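Local coordinates for protein carbon monoxide dehydrogenase (Thermococcus sp. AM4, PDB 6T7J) that probably oxidises carbon monoxide to carbon dioxide, passing electrons to ferredoxin, at a cluster that lacks nickel in this as-isolated preparation, at residues Asn619-Leu622 against Glu623-Lys627; Pro432-Asn435 against Ala436-Gly440; Asp382-Ala385 against Lys386-Val389; Met286-Phe289 against Ala290-Gly294. One frame throughout, in Å; residues are numbered along the deposited sequence.

Each contact joins successive turns of one helix, and the four fall into two well-separated pairs. Contacts 1 and 2, with centres about 15 Å apart, meet where the guanidinium of Arg-625 probably hydrogen-bonds Leu-437 O; their helices accompany the six-stranded parallel sheet that begins with strand 444-448. Contacts 3 and 4, also about 15 Å apart between centres, accompany the other six-stranded sheet and touch through Val-389 CG1 and Met-286 CE at 3.7 Å. Between contacts 1 and 3, on opposite sides of the chain's centre, the centres are about 53 Å apart. No residue of the four contacts belongs to the pocket of the broken Fe4S4 cluster, so all of them concern the surrounding scaffold.

Contact 1: Asn619-Leu622 against Glu623-Lys627; sequences NVIL and EKRKK
Val-620 and Lys-624 sit one turn apart on helix 610-627, the C-terminal helix that follows strand 604-606 at the outer end of a parallel six-stranded sheet. Their side chains run alongside each other in the same direction. The lysine bends at chi2 and again near its end, which brings NZ to 3.9 Å from Val-620 CG1, while lower down its CG rests 3.3 Å from Val-620 O. That carbonyl also accepts the backbone bond from Lys-624 N at 2.9 Å, one of four consecutive i to i+4 bonds running from Asn-619 O through Leu-622 O.

Around the helix, Leu-622 and Arg-625 cross obliquely, CD2 of the leucine 4.1 Å from CD of the arginine. Arg-625 CG comes within 3.1 Å of Ile-621 O, and the chain, bent at chi3 (68°), carries the guanidinium away from the preceding turn. Lys-626 folds back instead: its CE lies 3.5 Å from Leu-622 O, and its side chain touches the C-terminal Leu-632.

The guanidinium of buried Arg-625 is satisfied by backbone carbonyls, NE by Pro-631 O, NH1 by Lys-443 O and NH2 by Leu-437 O. A positive charge held by three neutral acceptors ties this helix to the C-terminal tail, to the end of helix 431-439 and to the link before strand 444-448, while its methylene stem packs against Leu-622.

Contact 2: Pro432-Asn435 against Ala436-Gly440; sequences PLIN and ALRDG
The guanidinium of Arg-438 has the CG2 methyl of Ile-434 over one face, 3.4 Å from NH1 and 3.6 Å from CZ. Placed anti to the isoleucine nitrogen, this methyl is the branch that reaches forward along helix 431-439 to the residue one turn on. The second flat group, the amide of Asn-435, runs beside the guanidinium and points the same way, with the two planes inclined at 59°, so the groups do not stack. A bend at chi3 (-67°) folds the arginine back over the preceding turn and brings its head to these two neighbours.

A second, wholly apolar pair occupies another side of the helix. Leu-433 CD2 meets Leu-437 CD1 at 3.6 Å, the two side chains slanting across each other, and Leu-437 CG lies 3.4 Å from Leu-433 O. That same oxygen accepts Leu-437 N at 2.9 Å within the regular run of i to i+4 bonds.

The helix stops at Gly-440, whose phi of 101° suits glycine; its nitrogen makes weak bonds to Ala-436 O and Leu-437 O. Beyond this turn the chain enters strand 444-448. Helix 525-538 covers the apolar side, Leu-535 touching Leu-433, Ile-434 and Leu-437 while Ala-538 adds to the packing on Ile-434. Arg-438 itself lies against Leu-539 and Trp-630, from the loops after helices 525-538 and 610-627.

Contact 3: Asp382-Ala385 against Lys386-Val389; sequences DEIA and KEIV
Ile-384 and Ile-388 form the apolar part of this turn of helix 381-395. CG2 of Ile-384, anti to its own nitrogen, approaches CD1 of Ile-388 at 3.9 Å with the side chains set at a slant, and Ile-388 CG1 sits 3.3 Å from Ile-384 O. On a neighbouring side, Glu-387 extends next to Ile-384 in the same direction, its OE1 4.2 Å from CD1 of the isoleucine; both side chains touch Ile-374. Ala-385 and Val-389 face helix 271-281, and Val-389 CG2 packs 3.2 Å from Ala-385 O.

The polar bonds across the contact are those of the backbone. Four successive amides, from Lys-386 to Val-389, each bind the carbonyl four residues earlier; the last, Val-389 N to Ala-385 O at 3.0 Å, is nearly straight at 174°.

The charged ends of Asp-382 and Lys-386 find their partners on neighbouring helices. Lys-386 is an extended chain whose CG starts 3.4 Å from Asp-382 O, yet its NZ remains 6.8 Å from Asp-382 OD2. The ammonium pairs with Glu-285, on helix 284-292, and Asp-382 OD1 forms a salt bridge with Lys-276, on helix 271-281. An aspartate and a lysine spaced four apart could in principle join within one helix; here each spends its charge on a different neighbouring helix, and the two salt bridges probably contribute to cohesion between helices while the isoleucines pack within the turn.

Contact 4: Met286-Phe289 against Ala290-Gly294; sequences MQKF and AKKYG
Phe-289 leaves the helix with CB 3.1 Å from the nitrogen of Ala-290, and with CG opposite the backbone nitrogen (chi1 -159°), the ring lies alongside Tyr-293. CG is still 4.0 Å from Ala-290 N. Farther out, CE1 and CE2 lie at nearly equal distances from Tyr-293 CE2, and the tip, CZ, comes to 3.4 Å from that same atom. The edge of the tyrosine thus addresses the face of the phenylalanine: a T-shaped pair with centroids 5.1 Å apart and planes at 75°. Tyr-293 CD2 stands over the centre of the phenylalanine ring, while Phe-289 O lies in the plane of the tyrosine at its edge, 3.5 Å from CD2. The same oxygen accepts Tyr-293 N at 3.0 Å.

Here helix 284-292 ends in a Schellman motif, with Gly-294 at positive phi as its C-prime residue. Its nitrogen binds Lys-291 O, and the following residue's nitrogen reaches back to Ala-290 O. Both rings border helix 381-395, Phe-289 on Arg-390 and Tyr-293 on Glu-394. On a different side of the helix, Gln-287 OE1 takes a hydrogen bond from Val-298 N in strand 297-303.

Contact 1: Asn619-Leu622 against Glu623-Lys627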
ATOM      1  N   ASN A 619       0.412 -21.560  30.060  1.00 51.61           N
ATOM      2  CA  ASN A 619      -0.813 -21.384  30.833  1.00 56.63           C
ATOM      3  C   ASN A 619      -2.031 -21.284  29.923  1.00 54.61           C
ATOM      4  O   ASN A 619      -3.098 -21.816  30.246  1.00 57.61           O
ATOM      5  CB  ASN A 619      -0.699 -20.146  31.723  1.00 57.87           C
ATOM      6  CG  ASN A 619       0.086 -20.416  32.992  1.00 64.24           C
ATOM      7  OD1 ASN A 619       0.204 -21.562  33.429  1.00 62.40           O
ATOM      8  ND2 ASN A 619       0.630 -19.361  33.588  1.00 56.90           N
ATOM      9  N   VAL A 620      -1.888 -20.613  28.778  1.00 53.92           N
ATOM     10  CA  VAL A 620      -2.988 -20.548  27.817  1.00 53.51           C
ATOM     11  C   VAL A 620      -3.300 -21.939  27.276  1.00 52.19           C
ATOM     12  O   VAL A 620      -4.471 -22.309  27.095  1.00 53.50           O
ATOM     13  CB  VAL A 620      -2.649 -19.551  26.691  1.00 49.64           C
ATOM     14  CG1 VAL A 620      -3.421 -19.876  25.418  1.00 43.89           C
ATOM     15  CG2 VAL A 620      -2.937 -18.126  27.141  1.00 48.27           C
ATOM     16  N   ILE A 621      -2.262 -22.739  27.027  1.00 49.93           N
ATOM     17  CA  ILE A 621      -2.472 -24.108  26.562  1.00 57.40           C
ATOM     18  C   ILE A 621      -3.199 -24.927  27.624  1.00 60.09           C
ATOM     19  O   ILE A 621      -4.117 -25.695  27.315  1.00 58.04           O
ATOM     20  CB  ILE A 621      -1.131 -24.754  26.168  1.00 50.46           C
ATOM     21  CG1 ILE A 621      -0.591 -24.116  24.885  1.00 54.91           C
ATOM     22  CG2 ILE A 621      -1.292 -26.257  25.992  1.00 53.24           C
ATOM     23  CD1 ILE A 621       0.795 -24.588  24.509  1.00 49.24           C
ATOM     24  N   LEU A 622      -2.800 -24.777  28.890  1.00 59.05           N
ATOM     25  CA  LEU A 622      -3.482 -25.486  29.969  1.00 60.83           C
ATOM     26  C   LEU A 622      -4.935 -25.044  30.085  1.00 61.74           C
ATOM     27  O   LEU A 622      -5.820 -25.856  30.383  1.00 62.74           O
ATOM     28  CB  LEU A 622      -2.745 -25.266  31.291  1.00 57.65           C
ATOM     29  CG  LEU A 622      -1.408 -25.989  31.467  1.00 57.11           C
ATOM     30  CD1 LEU A 622      -0.946 -25.907  32.914  1.00 57.06           C
ATOM     31  CD2 LEU A 622      -1.509 -27.436  31.012  1.00 58.31           C
ATOM     32  N   GLU A 623      -5.199 -23.757  29.850  1.00 57.49           N
ATOM     33  CA  GLU A 623      -6.569 -23.255  29.843  1.00 58.32           C
ATOM     34  C   GLU A 623      -7.389 -23.925  28.745  1.00 62.78           C
ATOM     35  O   GLU A 623      -8.524 -24.363  28.975  1.00 61.96           O
ATOM     36  CB  GLU A 623      -6.555 -21.738  29.658  1.00 61.86           C
ATOM     37  CG  GLU A 623      -7.741 -21.009  30.250  1.00 70.65           C
ATOM     38  CD  GLU A 623      -7.548 -19.506  30.242  1.00 76.02           C
ATOM     39  OE1 GLU A 623      -8.154 -18.829  29.383  1.00 69.14           O
ATOM     40  OE2 GLU A 623      -6.784 -19.004  31.094  1.00 70.40           O
ATOM     41  N   LYS A 624      -6.821 -24.012  27.541  1.00 62.73           N
ATOM     42  CA  LYS A 624      -7.521 -24.666  26.439  1.00 59.57           C
ATOM     43  C   LYS A 624      -7.717 -26.155  26.704  1.00 58.93           C
ATOM     44  O   LYS A 624      -8.704 -26.741  26.247  1.00 56.06           O
ATOM     45  CB  LYS A 624      -6.760 -24.453  25.131  1.00 59.43           C
ATOM     46  CG  LYS A 624      -6.631 -22.995  24.718  1.00 52.53           C
ATOM     47  CD  LYS A 624      -7.697 -22.615  23.708  1.00 54.19           C
ATOM     48  CE  LYS A 624      -8.081 -21.147  23.830  1.00 56.40           C
ATOM     49  NZ  LYS A 624      -6.898 -20.250  23.765  1.00 53.91           N
ATOM     50  N   ARG A 625      -6.788 -26.780  27.430  1.00 63.89           N
ATOM     51  CA  ARG A 625      -6.970 -28.172  27.828  1.00 62.44           C
ATOM     52  C   ARG A 625      -8.125 -28.315  28.809  1.00 64.55           C
ATOM     53  O   ARG A 625      -8.950 -29.227  28.681  1.00 65.62           O
ATOM     54  CB  ARG A 625      -5.685 -28.718  28.449  1.00 54.50           C
ATOM     55  CG  ARG A 625      -4.513 -28.805  27.497  1.00 61.50           C
ATOM     56  CD  ARG A 625      -3.396 -29.636  28.097  1.00 64.14           C
ATOM     57  NE  ARG A 625      -3.780 -31.039  28.214  1.00 61.21           N
ATOM     58  CZ  ARG A 625      -3.662 -31.927  27.235  1.00 60.28           C
ATOM     59  NH1 ARG A 625      -3.164 -31.558  26.062  1.00 67.80           N
ATOM     60  NH2 ARG A 625      -4.037 -33.183  27.427  1.00 60.72           N
ATOM     61  N   LYS A 626      -8.193 -27.423  29.802  1.00 64.69           N
ATOM     62  CA  LYS A 626      -9.281 -27.471  30.772  1.00 63.47           C
ATOM     63  C   LYS A 626     -10.630 -27.246  30.099  1.00 64.11           C
ATOM     64  O   LYS A 626     -11.623 -27.893  30.450  1.00 66.70           O
ATOM     65  CB  LYS A 626      -9.050 -26.436  31.876  1.00 61.91           C
ATOM     66  CG  LYS A 626      -7.850 -26.733  32.763  1.00 70.30           C
ATOM     67  CD  LYS A 626      -7.650 -25.663  33.834  1.00 71.46           C
ATOM     68  CE  LYS A 626      -7.092 -24.374  33.246  1.00 66.94           C
ATOM     69  NZ  LYS A 626      -6.207 -23.642  34.200  1.00 57.75           N
ATOM     70  N   LYS A 627     -10.686 -26.340  29.119  1.00 60.98           N
ATOM     71  CA  LYS A 627     -11.941 -26.103  28.412  1.00 60.86           C
ATOM     72  C   LYS A 627     -12.347 -27.283  27.535  1.00 65.01           C
ATOM     73  O   LYS A 627     -13.528 -27.407  27.193  1.00 64.70           O
ATOM     74  CB  LYS A 627     -11.837 -24.834  27.566  1.00 58.82           C
ATOM     75  CG  LYS A 627     -11.713 -23.556  28.378  1.00 61.04           C
ATOM     76  CD  LYS A 627     -11.815 -22.325  27.490  1.00 65.49           C
ATOM     77  CE  LYS A 627     -11.543 -21.048  28.271  1.00 66.82           C
ATOM     78  NZ  LYS A 627     -12.541 -20.832  29.359  1.00 74.89           N
TER

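Contact 2: Pro432-Asn435 against Ala436-Gly440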
ATOM      1  N   PRO A 432      -2.776 -40.922  16.211  1.00 58.04           N
ATOM      2  CA  PRO A 432      -1.814 -41.043  17.324  1.00 55.09           C
ATOM      3  C   PRO A 432      -1.489 -39.726  18.013  1.00 61.68           C
ATOM      4  O   PRO A 432      -1.453 -39.677  19.249  1.00 65.56           O
ATOM      5  CB  PRO A 432      -0.575 -41.662  16.658  1.00 54.16           C
ATOM      6  CG  PRO A 432      -0.794 -41.536  15.191  1.00 60.82           C
ATOM      7  CD  PRO A 432      -2.264 -41.560  14.987  1.00 60.07           C
ATOM      8  N   LEU A 433      -1.254 -38.649  17.257  1.00 64.91           N
ATOM      9  CA  LEU A 433      -0.974 -37.366  17.898  1.00 62.39           C
ATOM     10  C   LEU A 433      -2.203 -36.812  18.610  1.00 61.14           C
ATOM     11  O   LEU A 433      -2.073 -36.169  19.658  1.00 61.06           O
ATOM     12  CB  LEU A 433      -0.457 -36.355  16.876  1.00 63.58           C
ATOM     13  CG  LEU A 433      -0.181 -34.959  17.443  1.00 61.39           C
ATOM     14  CD1 LEU A 433       1.229 -34.494  17.116  1.00 61.34           C
ATOM     15  CD2 LEU A 433      -1.211 -33.964  16.937  1.00 61.84           C
ATOM     16  N   ILE A 434      -3.396 -37.044  18.063  1.00 57.70           N
ATOM     17  CA  ILE A 434      -4.615 -36.627  18.748  1.00 59.22           C
ATOM     18  C   ILE A 434      -4.753 -37.358  20.078  1.00 64.23           C
ATOM     19  O   ILE A 434      -5.130 -36.765  21.097  1.00 59.30           O
ATOM     20  CB  ILE A 434      -5.836 -36.856  17.838  1.00 59.07           C
ATOM     21  CG1 ILE A 434      -5.870 -35.798  16.735  1.00 61.05           C
ATOM     22  CG2 ILE A 434      -7.122 -36.844  18.649  1.00 65.85           C
ATOM     23  CD1 ILE A 434      -7.217 -35.650  16.080  1.00 64.81           C
ATOM     24  N   ASN A 435      -4.435 -38.655  20.094  1.00 66.77           N
ATOM     25  CA  ASN A 435      -4.456 -39.408  21.343  1.00 63.19           C
ATOM     26  C   ASN A 435      -3.410 -38.883  22.316  1.00 65.42           C
ATOM     27  O   ASN A 435      -3.659 -38.810  23.524  1.00 66.97           O
ATOM     28  CB  ASN A 435      -4.229 -40.895  21.068  1.00 63.95           C
ATOM     29  CG  ASN A 435      -5.308 -41.500  20.193  1.00 66.33           C
ATOM     30  OD1 ASN A 435      -5.022 -42.307  19.305  1.00 62.26           O
ATOM     31  ND2 ASN A 435      -6.557 -41.115  20.437  1.00 55.07           N
ATOM     32  N   ALA A 436      -2.229 -38.521  21.809  1.00 64.39           N
ATOM     33  CA  ALA A 436      -1.193 -37.965  22.673  1.00 60.69           C
ATOM     34  C   ALA A 436      -1.615 -36.626  23.265  1.00 62.38           C
ATOM     35  O   ALA A 436      -1.251 -36.305  24.403  1.00 58.12           O
ATOM     36  CB  ALA A 436       0.112 -37.810  21.897  1.00 59.90           C
ATOM     37  N   LEU A 437      -2.367 -35.829  22.506  1.00 64.29           N
ATOM     38  CA  LEU A 437      -2.873 -34.566  23.034  1.00 62.13           C
ATOM     39  C   LEU A 437      -3.975 -34.803  24.059  1.00 66.38           C
ATOM     40  O   LEU A 437      -4.058 -34.091  25.066  1.00 63.98           O
ATOM     41  CB  LEU A 437      -3.383 -33.682  21.896  1.00 61.51           C
ATOM     42  CG  LEU A 437      -2.350 -33.064  20.951  1.00 63.28           C
ATOM     43  CD1 LEU A 437      -3.030 -32.521  19.706  1.00 58.20           C
ATOM     44  CD2 LEU A 437      -1.561 -31.968  21.650  1.00 61.12           C
ATOM     45  N   ARG A 438      -4.831 -35.800  23.817  1.00 70.33           N
ATOM     46  CA  ARG A 438      -5.929 -36.080  24.740  1.00 68.49           C
ATOM     47  C   ARG A 438      -5.420 -36.669  26.050  1.00 64.91           C
ATOM     48  O   ARG A 438      -5.963 -36.375  27.121  1.00 61.95           O
ATOM     49  CB  ARG A 438      -6.936 -37.025  24.087  1.00 65.90           C
ATOM     50  CG  ARG A 438      -8.093 -36.321  23.406  1.00 69.56           C
ATOM     51  CD  ARG A 438      -9.304 -37.229  23.291  1.00 76.29           C
ATOM     52  NE  ARG A 438      -9.056 -38.342  22.381  1.00 81.07           N
ATOM     53  CZ  ARG A 438      -9.364 -38.332  21.089  1.00 76.91           C
ATOM     54  NH1 ARG A 438      -9.937 -37.264  20.549  1.00 71.52           N
ATOM     55  NH2 ARG A 438      -9.098 -39.390  20.335  1.00 65.85           N
ATOM     56  N   ASP A 439      -4.382 -37.508  25.987  1.00 63.02           N
ATOM     57  CA  ASP A 439      -3.831 -38.109  27.198  1.00 60.54           C
ATOM     58  C   ASP A 439      -3.143 -37.079  28.078  1.00 59.11           C
ATOM     59  O   ASP A 439      -3.173 -37.196  29.308  1.00 62.37           O
ATOM     60  CB  ASP A 439      -2.827 -39.205  26.838  1.00 59.43           C
ATOM     61  CG  ASP A 439      -3.484 -40.430  26.248  1.00 69.30           C
ATOM     62  OD1 ASP A 439      -4.731 -40.491  26.234  1.00 76.67           O
ATOM     63  OD2 ASP A 439      -2.747 -41.335  25.798  1.00 73.58           O
ATOM     64  N   GLY A 440      -2.524 -36.071  27.472  1.00 60.80           N
ATOM     65  CA  GLY A 440      -1.569 -35.230  28.154  1.00 56.26           C
ATOM     66  C   GLY A 440      -0.130 -35.572  27.850  1.00 53.67           C
ATOM     67  O   GLY A 440       0.771 -34.894  28.358  1.00 57.41           O
TER

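Contact 3: Asp382-Ala385 against Lys386-Val389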
ATOM      1  N   ASP A 382      17.991 -22.235 -16.928  1.00 58.35           N
ATOM      2  CA  ASP A 382      19.228 -22.994 -16.776  1.00 57.49           C
ATOM      3  C   ASP A 382      20.428 -22.218 -17.310  1.00 60.53           C
ATOM      4  O   ASP A 382      21.518 -22.283 -16.731  1.00 58.66           O
ATOM      5  CB  ASP A 382      19.101 -24.347 -17.474  1.00 60.12           C
ATOM      6  CG  ASP A 382      18.487 -25.409 -16.580  1.00 62.13           C
ATOM      7  OD1 ASP A 382      17.449 -25.129 -15.942  1.00 57.46           O
ATOM      8  OD2 ASP A 382      19.041 -26.526 -16.514  1.00 67.52           O
ATOM      9  N   GLU A 383      20.245 -21.466 -18.399  1.00 58.95           N
ATOM     10  CA  GLU A 383      21.351 -20.687 -18.951  1.00 57.31           C
ATOM     11  C   GLU A 383      21.777 -19.574 -17.999  1.00 55.22           C
ATOM     12  O   GLU A 383      22.978 -19.364 -17.776  1.00 57.16           O
ATOM     13  CB  GLU A 383      20.956 -20.114 -20.312  1.00 58.44           C
ATOM     14  CG  GLU A 383      20.946 -21.139 -21.438  1.00 64.86           C
ATOM     15  CD  GLU A 383      19.564 -21.714 -21.700  1.00 70.19           C
ATOM     16  OE1 GLU A 383      19.233 -21.954 -22.880  1.00 73.76           O
ATOM     17  OE2 GLU A 383      18.809 -21.927 -20.726  1.00 67.63           O
ATOM     18  N   ILE A 384      20.810 -18.857 -17.422  1.00 58.00           N
ATOM     19  CA  ILE A 384      21.130 -17.800 -16.467  1.00 59.58           C
ATOM     20  C   ILE A 384      21.795 -18.385 -15.226  1.00 55.34           C
ATOM     21  O   ILE A 384      22.754 -17.815 -14.689  1.00 59.36           O
ATOM     22  CB  ILE A 384      19.863 -17.000 -16.107  1.00 56.29           C
ATOM     23  CG1 ILE A 384      19.105 -16.589 -17.370  1.00 48.69           C
ATOM     24  CG2 ILE A 384      20.220 -15.775 -15.279  1.00 60.00           C
ATOM     25  CD1 ILE A 384      19.710 -15.417 -18.098  1.00 58.35           C
ATOM     26  N   ALA A 385      21.299 -19.530 -14.751  1.00 51.74           N
ATOM     27  CA  ALA A 385      21.902 -20.162 -13.581  1.00 50.62           C
ATOM     28  C   ALA A 385      23.339 -20.589 -13.860  1.00 53.33           C
ATOM     29  O   ALA A 385      24.226 -20.403 -13.015  1.00 50.56           O
ATOM     30  CB  ALA A 385      21.057 -21.355 -13.139  1.00 50.40           C
ATOM     31  N   LYS A 386      23.585 -21.168 -15.040  1.00 56.70           N
ATOM     32  CA  LYS A 386      24.944 -21.526 -15.436  1.00 58.57           C
ATOM     33  C   LYS A 386      25.845 -20.300 -15.450  1.00 54.17           C
ATOM     34  O   LYS A 386      26.961 -20.329 -14.921  1.00 49.87           O
ATOM     35  CB  LYS A 386      24.931 -22.187 -16.814  1.00 55.27           C
ATOM     36  CG  LYS A 386      24.618 -23.670 -16.818  1.00 61.58           C
ATOM     37  CD  LYS A 386      24.890 -24.255 -18.197  1.00 66.53           C
ATOM     38  CE  LYS A 386      24.542 -25.731 -18.270  1.00 64.63           C
ATOM     39  NZ  LYS A 386      25.132 -26.359 -19.484  1.00 65.58           N
ATOM     40  N   GLU A 387      25.372 -19.212 -16.060  1.00 53.47           N
ATOM     41  CA  GLU A 387      26.160 -17.983 -16.119  1.00 60.00           C
ATOM     42  C   GLU A 387      26.504 -17.473 -14.722  1.00 57.97           C
ATOM     43  O   GLU A 387      27.648 -17.083 -14.454  1.00 54.29           O
ATOM     44  CB  GLU A 387      25.386 -16.933 -16.916  1.00 55.05           C
ATOM     45  CG  GLU A 387      25.969 -15.538 -16.913  1.00 56.89           C
ATOM     46  CD  GLU A 387      24.992 -14.518 -17.475  1.00 67.42           C
ATOM     47  OE1 GLU A 387      23.831 -14.896 -17.749  1.00 62.21           O
ATOM     48  OE2 GLU A 387      25.381 -13.342 -17.644  1.00 69.27           O
ATOM     49  N   ILE A 388      25.528 -17.496 -13.812  1.00 54.52           N
ATOM     50  CA  ILE A 388      25.741 -16.984 -12.460  1.00 55.15           C
ATOM     51  C   ILE A 388      26.765 -17.837 -11.714  1.00 52.86           C
ATOM     52  O   ILE A 388      27.715 -17.317 -11.103  1.00 52.76           O
ATOM     53  CB  ILE A 388      24.398 -16.920 -11.710  1.00 51.33           C
ATOM     54  CG1 ILE A 388      23.560 -15.741 -12.212  1.00 47.30           C
ATOM     55  CG2 ILE A 388      24.619 -16.840 -10.214  1.00 47.63           C
ATOM     56  CD1 ILE A 388      22.087 -15.855 -11.885  1.00 48.35           C
ATOM     57  N   VAL A 389      26.581 -19.161 -11.743  1.00 50.52           N
ATOM     58  CA  VAL A 389      27.520 -20.054 -11.068  1.00 54.44           C
ATOM     59  C   VAL A 389      28.913 -19.908 -11.666  1.00 54.62           C
ATOM     60  O   VAL A 389      29.923 -19.979 -10.953  1.00 54.37           O
ATOM     61  CB  VAL A 389      27.020 -21.509 -11.133  1.00 51.07           C
ATOM     62  CG1 VAL A 389      28.010 -22.440 -10.459  1.00 52.78           C
ATOM     63  CG2 VAL A 389      25.653 -21.633 -10.479  1.00 54.99           C
TER

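Contact 4: Met286-Phe289 against Ala290-Gly294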
ATOM      1  N   MET A 286      29.753 -27.793 -13.227  1.00 62.94           N
ATOM      2  CA  MET A 286      30.324 -26.722 -12.420  1.00 59.99           C
ATOM      3  C   MET A 286      31.372 -27.248 -11.448  1.00 55.38           C
ATOM      4  O   MET A 286      32.303 -26.519 -11.096  1.00 56.61           O
ATOM      5  CB  MET A 286      29.222 -25.980 -11.666  1.00 58.46           C
ATOM      6  CG  MET A 286      28.078 -25.496 -12.541  1.00 53.59           C
ATOM      7  SD  MET A 286      28.606 -24.872 -14.145  1.00 57.45           S
ATOM      8  CE  MET A 286      29.563 -23.452 -13.659  1.00 60.98           C
ATOM      9  N   GLN A 287      31.247 -28.505 -11.012  1.00 56.65           N
ATOM     10  CA  GLN A 287      32.277 -29.090 -10.159  1.00 59.09           C
ATOM     11  C   GLN A 287      33.619 -29.131 -10.879  1.00 61.18           C
ATOM     12  O   GLN A 287      34.648 -28.712 -10.331  1.00 59.04           O
ATOM     13  CB  GLN A 287      31.859 -30.491  -9.710  1.00 55.91           C
ATOM     14  CG  GLN A 287      30.550 -30.542  -8.936  1.00 59.39           C
ATOM     15  CD  GLN A 287      30.601 -29.762  -7.634  1.00 59.54           C
ATOM     16  OE1 GLN A 287      31.612 -29.766  -6.932  1.00 57.85           O
ATOM     17  NE2 GLN A 287      29.504 -29.089  -7.306  1.00 61.73           N
ATOM     18  N   LYS A 288      33.632 -29.609 -12.124  1.00 61.68           N
ATOM     19  CA  LYS A 288      34.903 -29.644 -12.841  1.00 65.39           C
ATOM     20  C   LYS A 288      35.334 -28.252 -13.296  1.00 65.08           C
ATOM     21  O   LYS A 288      36.536 -27.996 -13.417  1.00 67.69           O
ATOM     22  CB  LYS A 288      34.827 -30.604 -14.026  1.00 69.93           C
ATOM     23  CG  LYS A 288      33.561 -30.453 -14.828  1.00 80.43           C
ATOM     24  CD  LYS A 288      33.078 -31.736 -15.449  1.00 85.28           C
ATOM     25  CE  LYS A 288      34.104 -32.354 -16.358  1.00 78.08           C
ATOM     26  NZ  LYS A 288      33.499 -33.085 -17.508  1.00 83.13           N
ATOM     27  N   PHE A 289      34.389 -27.334 -13.532  1.00 61.80           N
ATOM     28  CA  PHE A 289      34.771 -25.944 -13.786  1.00 57.70           C
ATOM     29  C   PHE A 289      35.530 -25.364 -12.596  1.00 58.76           C
ATOM     30  O   PHE A 289      36.597 -24.751 -12.753  1.00 62.93           O
ATOM     31  CB  PHE A 289      33.527 -25.106 -14.098  1.00 56.43           C
ATOM     32  CG  PHE A 289      33.819 -23.830 -14.845  1.00 57.81           C
ATOM     33  CD1 PHE A 289      34.642 -23.833 -15.961  1.00 56.17           C
ATOM     34  CD2 PHE A 289      33.259 -22.628 -14.436  1.00 53.12           C
ATOM     35  CE1 PHE A 289      34.906 -22.661 -16.651  1.00 49.64           C
ATOM     36  CE2 PHE A 289      33.521 -21.453 -15.121  1.00 52.17           C
ATOM     37  CZ  PHE A 289      34.344 -21.471 -16.230  1.00 47.92           C
ATOM     38  N   ALA A 290      34.998 -25.570 -11.388  1.00 62.27           N
ATOM     39  CA  ALA A 290      35.667 -25.089 -10.184  1.00 61.99           C
ATOM     40  C   ALA A 290      37.003 -25.778  -9.979  1.00 64.11           C
ATOM     41  O   ALA A 290      37.957 -25.159  -9.485  1.00 65.98           O
ATOM     42  CB  ALA A 290      34.774 -25.296  -8.963  1.00 54.72           C
ATOM     43  N   LYS A 291      37.110 -27.062 -10.328  1.00 64.42           N
ATOM     44  CA  LYS A 291      38.415 -27.696 -10.259  1.00 62.91           C
ATOM     45  C   LYS A 291      39.395 -27.031 -11.238  1.00 62.80           C
ATOM     46  O   LYS A 291      40.536 -26.753 -10.881  1.00 62.55           O
ATOM     47  CB  LYS A 291      38.304 -29.199 -10.507  1.00 66.86           C
ATOM     48  CG  LYS A 291      37.384 -29.897  -9.509  1.00 69.03           C
ATOM     49  CD  LYS A 291      37.768 -31.343  -9.298  1.00 71.20           C
ATOM     50  CE  LYS A 291      37.126 -32.240 -10.322  1.00 73.32           C
ATOM     51  NZ  LYS A 291      38.154 -33.145 -10.904  1.00 75.99           N
ATOM     52  N   LYS A 292      38.922 -26.728 -12.450  1.00 65.30           N
ATOM     53  CA  LYS A 292      39.770 -25.995 -13.394  1.00 69.57           C
ATOM     54  C   LYS A 292      40.206 -24.653 -12.827  1.00 69.31           C
ATOM     55  O   LYS A 292      41.305 -24.178 -13.142  1.00 69.82           O
ATOM     56  CB  LYS A 292      39.037 -25.790 -14.722  1.00 60.96           C
ATOM     57  CG  LYS A 292      39.173 -26.949 -15.693  1.00 66.96           C
ATOM     58  CD  LYS A 292      38.271 -26.760 -16.902  1.00 72.31           C
ATOM     59  CE  LYS A 292      37.998 -28.085 -17.596  1.00 69.16           C
ATOM     60  NZ  LYS A 292      37.420 -29.091 -16.661  1.00 62.25           N
ATOM     61  N   TYR A 293      39.381 -24.028 -11.992  1.00 66.30           N
ATOM     62  CA  TYR A 293      39.742 -22.744 -11.402  1.00 65.82           C
ATOM     63  C   TYR A 293      40.480 -22.875 -10.072  1.00 66.28           C
ATOM     64  O   TYR A 293      40.710 -21.861  -9.405  1.00 70.19           O
ATOM     65  CB  TYR A 293      38.498 -21.868 -11.237  1.00 63.97           C
ATOM     66  CG  TYR A 293      38.261 -20.994 -12.442  1.00 57.94           C
ATOM     67  CD1 TYR A 293      38.908 -19.774 -12.576  1.00 61.54           C
ATOM     68  CD2 TYR A 293      37.419 -21.405 -13.464  1.00 60.01           C
ATOM     69  CE1 TYR A 293      38.709 -18.978 -13.687  1.00 61.52           C
ATOM     70  CE2 TYR A 293      37.212 -20.617 -14.578  1.00 58.08           C
ATOM     71  CZ  TYR A 293      37.860 -19.407 -14.685  1.00 63.48           C
ATOM     72  OH  TYR A 293      37.655 -18.620 -15.795  1.00 66.33           O
ATOM     73  N   GLY A 294      40.860 -24.085  -9.677  1.00 66.67           N
ATOM     74  CA  GLY A 294      41.687 -24.282  -8.506  1.00 57.42           C
ATOM     75  C   GLY A 294      40.968 -24.617  -7.218  1.00 56.69           C
ATOM     76  O   GLY A 294      41.573 -24.489  -6.149  1.00 61.21           O
TER